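Local coordinates for fucoxanthin chlorophyll a/c-binding protein Lhcq3 (Chaetoceros gracilis, PDB 6L4U) that probably harvests light for photosystem I in a diatom, holding chlorophylls a and c with fucoxanthin and diadinoxanthin in a three-helix membrane antenna, at residues P44-P47 against L48-A51; L75-T78 against G79-Q83; G124-F127 against I128-I132. One frame throughout, in Å; residues are numbered along the deposited sequence.

Contact 1: residues P44-P47 against L48-A51; sequences PFDP and LNLA. With CLA (chlorophyll a), chain B.
Asp46 reaches forward with its carboxylate to the backbone of Leu50 and Ala51, and all the hydrogen bonds within the turn end on this one residue, two on the carboxylate and a weak one on the carbonyl. Ala51 N donates to Asp46 OD1 at 2.9 Å on the syn side, 18° out of the carboxylate plane, while Leu50 N makes a weak bond to OD2 at 3.2 Å. With CG anti to the backbone N (chi1 -164°), the acid group is turned inside the bend. A weak bond from Asn49 N to Asp46 O, 3.5 Å long, spans a type I beta turn with Pro47 and Leu48 at its corners, and Asn49 follows with positive phi. OD2 also hydrogen-bonds O4 of a diadinoxanthin, which Leu48 N grips as well.

Apolar packing runs along both ends of the turn. CD of Pro47 stands 3.6 Å above one face of the Phe45 ring, offset toward its rim, and C3D of chlorophyll a lies at the ring's edge, in its plane. Leu50 CD1 rests 3.8 Å from C1 of the phytyl tail, and Phe45 also packs on an apolar side chain of another protein of the assembly.

The pigment is bonded directly too: Phe45 N points at the keto oxygen OBD, 2.9 Å away and nearly straight at 168°.

Such a gathering of donors is consistent with an ionised Asp46, whose charge would be eased by the backbone amides, with the carotenoid oxygen close by, joining the shape of the turn to the seating of two pigments.

Contact 2: residues L75-T78 against G79-Q83; sequences LATT and GYLVQ. With CLA (chlorophyll a), chain C.
Residues 75-83 form the later turns of helix 56-85, the first membrane-spanning helix of the light-harvesting fold, where side chains one turn apart build a platform for a chlorophyll a. Regular backbone bonds join the turns, Gly79 N to Leu75 O, Tyr80 N to Ala76 O, Leu81 N to Thr77 O and Val82 N to Thr78 O, the last being the shortest at 2.8 Å.

On the pigment side, Gly79 exposes its CA alone, 3.5 Å from C1C, and this lets the macrocycle lie close against the helix. Leu75 CD2 touches the methyl CMC at 3.7 Å, and Ala76 meets the vinyl group. Val82 faces two ways: CG1, anti to the backbone N (chi1 162°), reaches the methine CHD at 3.6 Å, whereas CG2 sits 3.4 Å from Thr78 O and 4.0 Å from Thr78 CG2. An alanine at Val82 would strip both methyls and is likely to leave a gap beside CHD, with the Thr78 methyl short of a neighbour. The extended side chain of Gln83 ends at the magnesium, modelled with OE1 2.2 Å away.

Away from the macrocycle, Leu81 leans its CG over Thr77 O at 3.3 Å. The threonine hydroxyls turn back on the preceding turn, Thr77 OG1 bonding Ala73 O and Thr78 OG1 bonding Met74 O. The Tyr80 ring meets those of Phe185 and Phe204, and Thr77 packs on helix 161-190.

A polar side chain on the magnesium of a chlorophyll lying against a transmembrane helix is familiar from the light-harvesting (chlorophyll a-b binding) family, to which this a/c protein belongs.

Contact 3: residues G124-F127 against I128-I132; sequences GTIF and IAEMI. With CLA (chlorophyll a), chain D.
The carbonyls of Gly124, Thr125, Ile126 and Phe127 accept hydrogen bonds from the amides of Ile128, Ala129, Glu130 and Met131, a regular alpha-helical ladder whose shortest rung, Glu130 N to Ile126 O, measures 2.7 Å. This is helix 116-134, the shortest of the three membrane-spanning helices of the light-harvesting fold, and here it carries a chlorophyll a on an acidic ligand.

Glu130 OE1 binds the magnesium at 2.1 Å. The side chain gets there by folding at chi2 (-82°), which also brings Glu130 CG to 3.2 Å from Ile126 O. The other oxygen, OE2, forms a salt bridge with Lys68 of helix 56-85, an outer-shell partner that fixes the rotation of the carboxylate and would balance its charge; Lys68 NZ is hydrogen-bonded to the same chlorophyll.

Two apolar residues one turn back support the macrocycle. Ile126 brings its CG2 branch to the methine CHC at 3.7 Å. Phe127 lies against the vinyl and methyl groups of the neighbouring pyrrole, its CD1 3.5 Å from the vinyl carbon CAB and one face beneath the methyl CMB, which is offset toward the ring's rim.

Thr125 serves a different pigment, its OG1 hydrogen-bonding O1A of another chlorophyll a as well as Ile122 O, so this helix has pigments on more than one side.

Phe127 and Met131 run side by side and point the same way, a Met-aromatic pair. Bends at chi2 and chi3 curl the thioether into an oblique position relative to the phenyl group: Met131 SD lies 5.3 Å from the centroid of the Phe127 ring and 59° off its normal, while Met131 CG touches Phe127 CE2 at 3.7 Å.

How the contacts relate
From the N terminus the chain meets the three contacts in series, none nesting within or crossing another, and each closes only a turn or so of backbone. Contact 1 shapes the loop leading into helix 56-85; contact 2 lies near the far end of that helix, on the other side of the chain's centre, with centres about 30 Å apart. After a connecting region with two short helices, the chain enters helix 116-134, where contact 3 sits with its nearest atoms about 8 Å from contact 2. None of the contacts touch directly. Pigments link them instead: one diadinoxanthin pocket takes in residues of contacts 1 and 2, another Leu75 and residues of contact 3.

Contact 1: residues P44-P47 against L48-A51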
loop_
_atom_site.group_PDB
_atom_site.type_symbol
_atom_site.label_atom_id
_atom_site.label_comp_id
_atom_site.label_asym_id
_atom_site.label_seq_id
_atom_site.Cartn_x
_atom_site.Cartn_y
_atom_site.Cartn_z
ATOM N N PRO X 44 -83.231 -26.999 -35.016
ATOM C CA PRO X 44 -82.222 -26.044 -34.544
ATOM C C PRO X 44 -81.498 -25.335 -35.689
ATOM O O PRO X 44 -81.018 -25.970 -36.624
ATOM C CB PRO X 44 -81.260 -26.923 -33.743
ATOM C CG PRO X 44 -81.374 -28.270 -34.355
ATOM C CD PRO X 44 -82.761 -28.392 -34.928
ATOM N N PHE X 45 -81.438 -24.011 -35.612
ATOM C CA PHE X 45 -80.853 -23.189 -36.664
ATOM C C PHE X 45 -79.360 -23.053 -36.403
ATOM O O PHE X 45 -78.943 -22.318 -35.502
ATOM C CB PHE X 45 -81.529 -21.823 -36.719
ATOM C CG PHE X 45 -80.828 -20.833 -37.597
ATOM C CD1 PHE X 45 -80.134 -19.766 -37.052
ATOM C CD2 PHE X 45 -80.873 -20.962 -38.971
ATOM C CE1 PHE X 45 -79.491 -18.853 -37.862
ATOM C CE2 PHE X 45 -80.236 -20.054 -39.791
ATOM C CZ PHE X 45 -79.543 -18.998 -39.235
ATOM N N ASP X 46 -78.559 -23.768 -37.191
ATOM C CA ASP X 46 -77.100 -23.680 -37.119
ATOM C C ASP X 46 -76.527 -24.141 -38.452
ATOM O O ASP X 46 -76.073 -25.282 -38.594
ATOM C CB ASP X 46 -76.565 -24.524 -35.962
ATOM C CG ASP X 46 -75.139 -24.176 -35.587
ATOM O OD1 ASP X 46 -74.438 -25.059 -35.056
ATOM O OD2 ASP X 46 -74.716 -23.028 -35.815
ATOM N N PRO X 47 -76.549 -23.272 -39.472
ATOM C CA PRO X 47 -76.039 -23.691 -40.784
ATOM C C PRO X 47 -74.527 -23.809 -40.842
ATOM O O PRO X 47 -74.017 -24.699 -41.533
ATOM C CB PRO X 47 -76.553 -22.593 -41.724
ATOM C CG PRO X 47 -76.694 -21.405 -40.862
ATOM C CD PRO X 47 -77.108 -21.908 -39.515
ATOM N N LEU X 48 -73.792 -22.956 -40.133
ATOM C CA LEU X 48 -72.337 -23.019 -40.142
ATOM C C LEU X 48 -71.780 -24.041 -39.166
ATOM O O LEU X 48 -70.555 -24.165 -39.080
ATOM C CB LEU X 48 -71.749 -21.641 -39.835
ATOM C CG LEU X 48 -71.948 -20.561 -40.898
ATOM C CD1 LEU X 48 -71.111 -19.342 -40.573
ATOM C CD2 LEU X 48 -71.600 -21.088 -42.276
ATOM N N ASN X 49 -72.655 -24.757 -38.448
ATOM C CA ASN X 49 -72.304 -25.804 -37.479
ATOM C C ASN X 49 -71.378 -25.263 -36.389
ATOM O O ASN X 49 -70.391 -25.890 -35.999
ATOM C CB ASN X 49 -71.706 -27.032 -38.173
ATOM C CG ASN X 49 -71.785 -28.280 -37.314
ATOM O OD1 ASN X 49 -70.877 -29.109 -37.315
ATOM N ND2 ASN X 49 -72.872 -28.413 -36.567
ATOM N N LEU X 50 -71.709 -24.073 -35.896
ATOM C CA LEU X 50 -70.910 -23.433 -34.861
ATOM C C LEU X 50 -71.050 -24.098 -33.499
ATOM O O LEU X 50 -70.211 -23.855 -32.626
ATOM C CB LEU X 50 -71.288 -21.955 -34.750
ATOM C CG LEU X 50 -70.780 -21.043 -35.867
ATOM C CD1 LEU X 50 -71.247 -19.618 -35.661
ATOM C CD2 LEU X 50 -69.272 -21.094 -35.938
ATOM N N ALA X 51 -72.083 -24.919 -33.292
ATOM C CA ALA X 51 -72.283 -25.578 -32.006
ATOM C C ALA X 51 -71.248 -26.657 -31.746
ATOM O O ALA X 51 -70.937 -26.944 -30.585
ATOM C CB ALA X 51 -73.688 -26.173 -31.933
HETATM MG MG CLA B . -78.560 -17.276 -32.015
HETATM C CHA CLA B . -79.401 -20.610 -32.185
HETATM C CHB CLA B . -75.834 -18.145 -30.212
HETATM C CHC CLA B . -77.558 -14.102 -32.277
HETATM C CHD CLA B . -81.281 -16.574 -34.415
HETATM N NA CLA B . -77.723 -19.051 -31.360
HETATM C C1A CLA B . -78.141 -20.252 -31.454
HETATM C C2A CLA B . -77.305 -21.301 -30.787
HETATM C C3A CLA B . -76.251 -20.473 -30.101
HETATM C C4A CLA B . -76.637 -19.127 -30.595
HETATM C CMA CLA B . -76.435 -20.528 -28.592
HETATM C CAA CLA B . -76.588 -21.917 -32.002
HETATM C CBA CLA B . -75.322 -22.744 -31.795
HETATM C CGA CLA B . -74.047 -21.996 -32.146
HETATM O O1A CLA B . -72.975 -22.421 -31.780
HETATM O O2A CLA B . -74.040 -20.722 -32.840
HETATM N NB CLA B . -76.929 -16.274 -31.324
HETATM C C1B CLA B . -75.941 -16.736 -30.575
HETATM C C2B CLA B . -74.901 -15.744 -30.209
HETATM C C3B CLA B . -75.433 -14.525 -30.852
HETATM C C4B CLA B . -76.684 -14.985 -31.501
HETATM C CMB CLA B . -73.656 -15.934 -29.394
HETATM C CAB CLA B . -74.888 -13.153 -30.871
HETATM C CBB CLA B . -74.659 -12.502 -29.761
HETATM N NC CLA B . -79.251 -15.708 -33.155
HETATM C C1C CLA B . -78.755 -14.471 -33.036
HETATM C C2C CLA B . -79.505 -13.415 -33.759
HETATM C C3C CLA B . -80.601 -14.165 -34.386
HETATM C C4C CLA B . -80.334 -15.553 -33.951
HETATM C CMC CLA B . -79.245 -11.943 -33.839
HETATM C CAC CLA B . -81.707 -13.652 -35.266
HETATM C CBC CLA B . -81.151 -13.740 -36.669
HETATM N ND CLA B . -79.947 -18.246 -33.130
HETATM C C1D CLA B . -81.099 -17.930 -33.917
HETATM C C2D CLA B . -82.047 -19.037 -34.142
HETATM C C3D CLA B . -81.322 -20.132 -33.446
HETATM C C4D CLA B . -80.170 -19.590 -32.904
HETATM C CMD CLA B . -83.331 -19.213 -34.898
HETATM C CAD CLA B . -81.363 -21.563 -33.076
HETATM O OBD CLA B . -82.292 -22.386 -33.399
HETATM C CBD CLA B . -80.178 -21.881 -32.257
HETATM C CGD CLA B . -80.644 -22.253 -30.889
HETATM O O1D CLA B . -81.074 -21.414 -30.121
HETATM O O2D CLA B . -80.534 -23.625 -30.450
HETATM C CED CLA B . -80.488 -23.888 -29.055
HETATM C C1 CLA B . -73.103 -19.769 -32.345
HETATM C C2 CLA B . -73.429 -18.361 -32.776
HETATM C C3 CLA B . -72.491 -17.402 -32.798
HETATM C C4 CLA B . -71.077 -17.697 -32.376
HETATM C C5 CLA B . -72.883 -16.014 -33.247
HETATM C C6 CLA B . -71.747 -15.001 -33.206
HETATM C C7 CLA B . -71.798 -14.031 -34.381
HETATM C C8 CLA B . -71.270 -14.626 -35.681
HETATM C C9 CLA B . -69.941 -15.342 -35.480
HETATM C C10 CLA B . -71.109 -13.509 -36.703
HETATM C C11 CLA B . -72.454 -12.879 -37.026
HETATM C C12 CLA B . -72.309 -11.612 -37.854
HETATM C C13 CLA B . -73.580 -11.399 -38.666
HETATM C C14 CLA B . -73.425 -11.949 -40.078
HETATM C C15 CLA B . -73.951 -9.922 -38.686
HETATM C C16 CLA B . -75.427 -9.758 -39.024
HETATM C C17 CLA B . -76.014 -8.476 -38.443
HETATM C C18 CLA B . -77.413 -8.725 -37.887
HETATM C C19 CLA B . -78.342 -9.328 -38.932
HETATM C C20 CLA B . -78.021 -7.453 -37.313
#

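Contact 2: residues L75-T78 against G79-Q83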
loop_
_atom_site.group_PDB
_atom_site.type_symbol
_atom_site.label_atom_id
_atom_site.label_comp_id
_atom_site.label_asym_id
_atom_site.label_seq_id
_atom_site.Cartn_x
_atom_site.Cartn_y
_atom_site.Cartn_z
ATOM N N LEU X 75 -83.480 -4.166 -23.711
ATOM C CA LEU X 75 -83.388 -2.897 -23.009
ATOM C C LEU X 75 -82.867 -1.789 -23.909
ATOM O O LEU X 75 -83.120 -0.615 -23.639
ATOM C CB LEU X 75 -82.477 -3.026 -21.789
ATOM C CG LEU X 75 -82.902 -3.972 -20.668
ATOM C CD1 LEU X 75 -81.818 -4.033 -19.611
ATOM C CD2 LEU X 75 -84.221 -3.551 -20.063
ATOM N N ALA X 76 -82.153 -2.136 -24.977
ATOM C CA ALA X 76 -81.577 -1.118 -25.842
ATOM C C ALA X 76 -82.545 -0.684 -26.930
ATOM O O ALA X 76 -82.579 0.497 -27.293
ATOM C CB ALA X 76 -80.277 -1.623 -26.460
ATOM N N THR X 77 -83.312 -1.629 -27.475
ATOM C CA THR X 77 -84.343 -1.284 -28.446
ATOM C C THR X 77 -85.427 -0.429 -27.805
ATOM O O THR X 77 -85.867 0.569 -28.385
ATOM C CB THR X 77 -84.944 -2.561 -29.030
ATOM O OG1 THR X 77 -83.912 -3.326 -29.660
ATOM C CG2 THR X 77 -86.020 -2.238 -30.043
ATOM N N THR X 78 -85.807 -0.762 -26.575
ATOM C CA THR X 78 -86.850 -0.014 -25.888
ATOM C C THR X 78 -86.330 1.332 -25.404
ATOM O O THR X 78 -87.045 2.339 -25.470
ATOM C CB THR X 78 -87.392 -0.860 -24.740
ATOM O OG1 THR X 78 -87.951 -2.057 -25.287
ATOM C CG2 THR X 78 -88.464 -0.133 -23.956
ATOM N N GLY X 79 -85.073 1.380 -24.961
ATOM C CA GLY X 79 -84.487 2.643 -24.547
ATOM C C GLY X 79 -84.306 3.622 -25.687
ATOM O O GLY X 79 -84.330 4.836 -25.475
ATOM N N TYR X 80 -84.141 3.120 -26.908
ATOM C CA TYR X 80 -84.128 4.005 -28.064
ATOM C C TYR X 80 -85.535 4.408 -28.478
ATOM O O TYR X 80 -85.739 5.534 -28.941
ATOM C CB TYR X 80 -83.409 3.340 -29.235
ATOM C CG TYR X 80 -82.792 4.324 -30.198
ATOM C CD1 TYR X 80 -81.499 4.793 -30.007
ATOM C CD2 TYR X 80 -83.503 4.790 -31.294
ATOM C CE1 TYR X 80 -80.930 5.697 -30.884
ATOM C CE2 TYR X 80 -82.944 5.694 -32.176
ATOM C CZ TYR X 80 -81.659 6.142 -31.966
ATOM O OH TYR X 80 -81.100 7.041 -32.842
ATOM N N LEU X 81 -86.509 3.510 -28.324
ATOM C CA LEU X 81 -87.882 3.822 -28.705
ATOM C C LEU X 81 -88.540 4.773 -27.716
ATOM O O LEU X 81 -89.355 5.614 -28.108
ATOM C CB LEU X 81 -88.695 2.535 -28.823
ATOM C CG LEU X 81 -88.447 1.707 -30.083
ATOM C CD1 LEU X 81 -89.325 0.472 -30.087
ATOM C CD2 LEU X 81 -88.666 2.533 -31.331
ATOM N N VAL X 82 -88.194 4.661 -26.435
ATOM C CA VAL X 82 -88.806 5.511 -25.421
ATOM C C VAL X 82 -88.172 6.896 -25.436
ATOM O O VAL X 82 -88.869 7.916 -25.480
ATOM C CB VAL X 82 -88.700 4.844 -24.038
ATOM C CG1 VAL X 82 -88.911 5.848 -22.925
ATOM C CG2 VAL X 82 -89.705 3.709 -23.927
ATOM N N GLN X 83 -86.840 6.956 -25.419
ATOM C CA GLN X 83 -86.165 8.249 -25.404
ATOM C C GLN X 83 -86.208 8.922 -26.768
ATOM O O GLN X 83 -86.036 10.142 -26.860
ATOM C CB GLN X 83 -84.722 8.081 -24.934
ATOM C CG GLN X 83 -84.600 7.522 -23.530
ATOM C CD GLN X 83 -83.289 6.798 -23.298
ATOM O OE1 GLN X 83 -83.272 5.656 -22.844
ATOM N NE2 GLN X 83 -82.185 7.459 -23.610
HETATM MG MG CLA C . -83.090 4.905 -20.806
HETATM C CHA CLA C . -83.246 8.132 -19.625
HETATM C CHB CLA C . -79.724 5.206 -20.911
HETATM C CHC CLA C . -82.945 1.582 -21.355
HETATM C CHD CLA C . -86.740 4.641 -20.278
HETATM N NA CLA C . -81.718 6.374 -20.314
HETATM C C1A CLA C . -81.891 7.587 -19.955
HETATM C C2A CLA C . -80.649 8.419 -19.780
HETATM C C3A CLA C . -79.577 7.485 -20.267
HETATM C C4A CLA C . -80.406 6.274 -20.518
HETATM C CMA CLA C . -79.007 8.012 -21.575
HETATM C CAA CLA C . -80.080 8.384 -18.352
HETATM C CBA CLA C . -80.900 8.511 -17.069
HETATM C CGA CLA C . -81.689 7.292 -16.631
HETATM O O1A CLA C . -82.370 7.366 -15.625
HETATM O O2A CLA C . -81.704 6.025 -17.341
HETATM N NB CLA C . -81.552 3.597 -21.077
HETATM C C1B CLA C . -80.258 3.876 -21.192
HETATM C C2B CLA C . -79.377 2.732 -21.537
HETATM C C3B CLA C . -80.375 1.645 -21.660
HETATM C C4B CLA C . -81.668 2.303 -21.356
HETATM C CMB CLA C . -77.884 2.713 -21.725
HETATM C CAB CLA C . -80.195 0.218 -22.002
HETATM C CBB CLA C . -79.545 -0.154 -23.080
HETATM N NC CLA C . -84.543 3.448 -20.805
HETATM C C1C CLA C . -84.267 2.157 -21.056
HETATM C C2C CLA C . -85.441 1.254 -21.018
HETATM C C3C CLA C . -86.556 2.166 -20.703
HETATM C C4C CLA C . -85.885 3.483 -20.599
HETATM C CMC CLA C . -85.488 -0.229 -21.249
HETATM C CAC CLA C . -88.015 1.840 -20.527
HETATM C CBC CLA C . -88.177 1.524 -19.058
HETATM N ND CLA C . -84.660 6.001 -20.119
HETATM C C1D CLA C . -86.083 5.908 -19.966
HETATM C C2D CLA C . -86.760 7.143 -19.492
HETATM C C3D CLA C . -85.580 8.039 -19.363
HETATM C C4D CLA C . -84.461 7.311 -19.728
HETATM C CMD CLA C . -88.167 7.565 -19.179
HETATM C CAD CLA C . -85.118 9.395 -18.983
HETATM O OBD CLA C . -85.853 10.364 -18.591
HETATM C CBD CLA C . -83.659 9.483 -19.168
HETATM C CGD CLA C . -83.439 10.471 -20.268
HETATM O O1D CLA C . -82.829 11.499 -20.054
HETATM O O2D CLA C . -83.939 10.210 -21.603
HETATM C CED CLA C . -83.400 10.948 -22.696
HETATM C C1 CLA C . -82.915 5.274 -17.273
HETATM C C2 CLA C . -82.702 3.841 -16.854
HETATM C C3 CLA C . -83.719 2.965 -16.817
HETATM C C4 CLA C . -85.117 3.377 -17.169
HETATM C C5 CLA C . -83.480 1.540 -16.392
HETATM C C6 CLA C . -83.030 0.638 -17.533
HETATM C C7 CLA C . -83.662 -0.743 -17.414
HETATM C C8 CLA C . -83.320 -1.428 -16.094
HETATM C C9 CLA C . -81.838 -1.769 -16.025
HETATM C C10 CLA C . -84.146 -2.699 -15.948
HETATM C C11 CLA C . -85.162 -2.626 -14.810
HETATM C C12 CLA C . -86.338 -1.687 -15.088
HETATM C C13 CLA C . -87.536 -2.310 -15.820
HETATM C C14 CLA C . -87.692 -3.810 -15.576
HETATM C C15 CLA C . -87.481 -2.009 -17.317
HETATM C C16 CLA C . -88.870 -2.011 -17.944
HETATM C C17 CLA C . -88.832 -2.465 -19.398
HETATM C C18 CLA C . -90.220 -2.446 -20.036
HETATM C C19 CLA C . -90.746 -1.023 -20.190
HETATM C C20 CLA C . -91.209 -3.301 -19.252
#

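Contact 3: residues G124-F127 against I128-I132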
loop_
_atom_site.group_PDB
_atom_site.type_symbol
_atom_site.label_atom_id
_atom_site.label_comp_id
_atom_site.label_asym_id
_atom_site.label_seq_id
_atom_site.Cartn_x
_atom_site.Cartn_y
_atom_site.Cartn_z
ATOM N N GLY X 124 -70.859 0.873 -12.236
ATOM C CA GLY X 124 -70.503 0.216 -10.993
ATOM C C GLY X 124 -71.473 -0.870 -10.574
ATOM O O GLY X 124 -71.051 -1.930 -10.107
ATOM N N THR X 125 -72.776 -0.632 -10.729
ATOM C CA THR X 125 -73.748 -1.661 -10.378
ATOM C C THR X 125 -73.776 -2.790 -11.396
ATOM O O THR X 125 -74.112 -3.923 -11.041
ATOM C CB THR X 125 -75.146 -1.061 -10.228
ATOM O OG1 THR X 125 -75.673 -0.732 -11.516
ATOM C CG2 THR X 125 -75.101 0.171 -9.363
ATOM N N ILE X 126 -73.438 -2.501 -12.653
ATOM C CA ILE X 126 -73.296 -3.566 -13.638
ATOM C C ILE X 126 -72.081 -4.426 -13.311
ATOM O O ILE X 126 -72.116 -5.648 -13.493
ATOM C CB ILE X 126 -73.235 -2.959 -15.055
ATOM C CG1 ILE X 126 -74.549 -2.251 -15.377
ATOM C CG2 ILE X 126 -72.991 -4.016 -16.109
ATOM C CD1 ILE X 126 -74.553 -1.544 -16.702
ATOM N N PHE X 127 -71.015 -3.814 -12.775
ATOM C CA PHE X 127 -69.831 -4.566 -12.365
ATOM C C PHE X 127 -70.157 -5.542 -11.243
ATOM O O PHE X 127 -69.690 -6.684 -11.259
ATOM C CB PHE X 127 -68.720 -3.605 -11.931
ATOM C CG PHE X 127 -67.326 -4.185 -12.022
ATOM C CD1 PHE X 127 -66.463 -3.774 -13.020
ATOM C CD2 PHE X 127 -66.866 -5.112 -11.095
ATOM C CE1 PHE X 127 -65.189 -4.294 -13.116
ATOM C CE2 PHE X 127 -65.597 -5.636 -11.185
ATOM C CZ PHE X 127 -64.754 -5.224 -12.196
ATOM N N ILE X 128 -70.959 -5.116 -10.267
ATOM C CA ILE X 128 -71.379 -6.021 -9.204
ATOM C C ILE X 128 -72.325 -7.081 -9.751
ATOM O O ILE X 128 -72.255 -8.254 -9.364
ATOM C CB ILE X 128 -71.999 -5.215 -8.046
ATOM C CG1 ILE X 128 -70.927 -4.342 -7.404
ATOM C CG2 ILE X 128 -72.618 -6.110 -6.991
ATOM C CD1 ILE X 128 -71.432 -3.474 -6.301
ATOM N N ALA X 129 -73.184 -6.699 -10.697
ATOM C CA ALA X 129 -74.095 -7.659 -11.307
ATOM C C ALA X 129 -73.346 -8.691 -12.139
ATOM O O ALA X 129 -73.681 -9.877 -12.105
ATOM C CB ALA X 129 -75.125 -6.933 -12.163
ATOM N N GLU X 130 -72.314 -8.269 -12.870
ATOM C CA GLU X 130 -71.545 -9.239 -13.638
ATOM C C GLU X 130 -70.653 -10.096 -12.749
ATOM O O GLU X 130 -70.405 -11.257 -13.079
ATOM C CB GLU X 130 -70.711 -8.539 -14.714
ATOM C CG GLU X 130 -71.530 -7.847 -15.800
ATOM C CD GLU X 130 -71.999 -8.781 -16.895
ATOM O OE1 GLU X 130 -71.568 -8.607 -18.051
ATOM O OE2 GLU X 130 -72.813 -9.681 -16.611
ATOM N N MET X 131 -70.183 -9.560 -11.618
ATOM C CA MET X 131 -69.360 -10.357 -10.713
ATOM C C MET X 131 -70.187 -11.385 -9.952
ATOM O O MET X 131 -69.688 -12.476 -9.660
ATOM C CB MET X 131 -68.621 -9.456 -9.723
ATOM C CG MET X 131 -67.398 -8.745 -10.286
ATOM S SD MET X 131 -65.927 -9.760 -10.461
ATOM C CE MET X 131 -65.212 -9.608 -8.832
ATOM N N ILE X 132 -71.438 -11.062 -9.625
ATOM C CA ILE X 132 -72.254 -11.964 -8.817
ATOM C C ILE X 132 -72.732 -13.155 -9.638
ATOM O O ILE X 132 -72.619 -14.305 -9.200
ATOM C CB ILE X 132 -73.422 -11.184 -8.182
ATOM C CG1 ILE X 132 -72.923 -10.413 -6.964
ATOM C CG2 ILE X 132 -74.564 -12.106 -7.782
ATOM C CD1 ILE X 132 -73.958 -9.548 -6.324
HETATM MG MG CLA D . -70.508 -7.614 -19.572
HETATM C CHA CLA D . -70.416 -10.652 -21.263
HETATM C CHB CLA D . -68.058 -8.728 -17.569
HETATM C CHC CLA D . -70.189 -4.449 -18.449
HETATM C CHD CLA D . -72.994 -6.444 -22.026
HETATM N NA CLA D . -69.395 -9.357 -19.456
HETATM C C1A CLA D . -69.497 -10.476 -20.081
HETATM C C2A CLA D . -68.598 -11.594 -19.600
HETATM C C3A CLA D . -67.926 -10.940 -18.420
HETATM C C4A CLA D . -68.518 -9.578 -18.480
HETATM C CMA CLA D . -68.439 -11.593 -17.154
HETATM C CAA CLA D . -67.446 -11.939 -20.574
HETATM C CBA CLA D . -66.525 -10.771 -20.947
HETATM C CGA CLA D . -65.466 -11.084 -21.976
HETATM O O1A CLA D . -65.406 -12.165 -22.529
HETATM O O2A CLA D . -64.508 -10.057 -22.329
HETATM N NB CLA D . -69.289 -6.723 -18.202
HETATM C C1B CLA D . -68.404 -7.317 -17.415
HETATM C C2B CLA D . -67.716 -6.426 -16.450
HETATM C C3B CLA D . -68.364 -5.130 -16.725
HETATM C C4B CLA D . -69.315 -5.445 -17.827
HETATM C CMB CLA D . -66.660 -6.756 -15.433
HETATM C CAB CLA D . -68.110 -3.832 -16.051
HETATM C CBB CLA D . -69.046 -3.016 -15.605
HETATM N NC CLA D . -71.408 -5.851 -20.131
HETATM C C1C CLA D . -71.126 -4.677 -19.551
HETATM C C2C CLA D . -71.849 -3.509 -20.099
HETATM C C3C CLA D . -72.676 -4.107 -21.156
HETATM C C4C CLA D . -72.324 -5.543 -21.074
HETATM C CMC CLA D . -71.759 -2.071 -19.680
HETATM C CAC CLA D . -73.648 -3.432 -22.084
HETATM C CBC CLA D . -74.932 -3.359 -21.291
HETATM N ND CLA D . -71.488 -8.270 -21.224
HETATM C C1D CLA D . -72.462 -7.796 -22.155
HETATM C C2D CLA D . -72.863 -8.754 -23.197
HETATM C C3D CLA D . -72.015 -9.914 -22.825
HETATM C C4D CLA D . -71.275 -9.547 -21.715
HETATM C CMD CLA D . -73.814 -8.718 -24.346
HETATM C CAD CLA D . -71.638 -11.300 -23.175
HETATM O OBD CLA D . -72.116 -11.976 -24.147
HETATM C CBD CLA D . -70.635 -11.783 -22.212
HETATM C CGD CLA D . -71.135 -13.026 -21.548
HETATM O O1D CLA D . -71.524 -13.014 -20.402
HETATM O O2D CLA D . -71.140 -14.286 -22.261
HETATM C CED CLA D . -71.435 -15.488 -21.559
HETATM C C1 CLA D . -65.004 -8.808 -22.802
HETATM C C2 CLA D . -64.895 -8.705 -24.305
HETATM C C3 CLA D . -64.424 -7.594 -24.896
HETATM C C4 CLA D . -63.979 -6.406 -24.092
HETATM C C5 CLA D . -64.336 -7.526 -26.400
HETATM C C6 CLA D . -65.571 -8.095 -27.084
HETATM C C7 CLA D . -66.760 -7.153 -26.966
HETATM C C8 CLA D . -66.537 -5.809 -27.646
HETATM C C9 CLA D . -67.620 -4.828 -27.233
HETATM C C10 CLA D . -66.531 -5.973 -29.160
HETATM C C11 CLA D . -67.826 -6.597 -29.670
HETATM C C12 CLA D . -67.719 -6.909 -31.156
HETATM C C13 CLA D . -68.056 -8.368 -31.435
HETATM C C14 CLA D . -67.104 -9.313 -30.711
HETATM C C15 CLA D . -68.024 -8.629 -32.937
HETATM C C16 CLA D . -68.942 -7.698 -33.718
HETATM C C17 CLA D . -68.848 -7.971 -35.215
HETATM C C18 CLA D . -69.979 -7.292 -35.983
HETATM C C19 CLA D . -69.853 -7.549 -37.481
HETATM C C20 CLA D . -70.042 -5.798 -35.690
#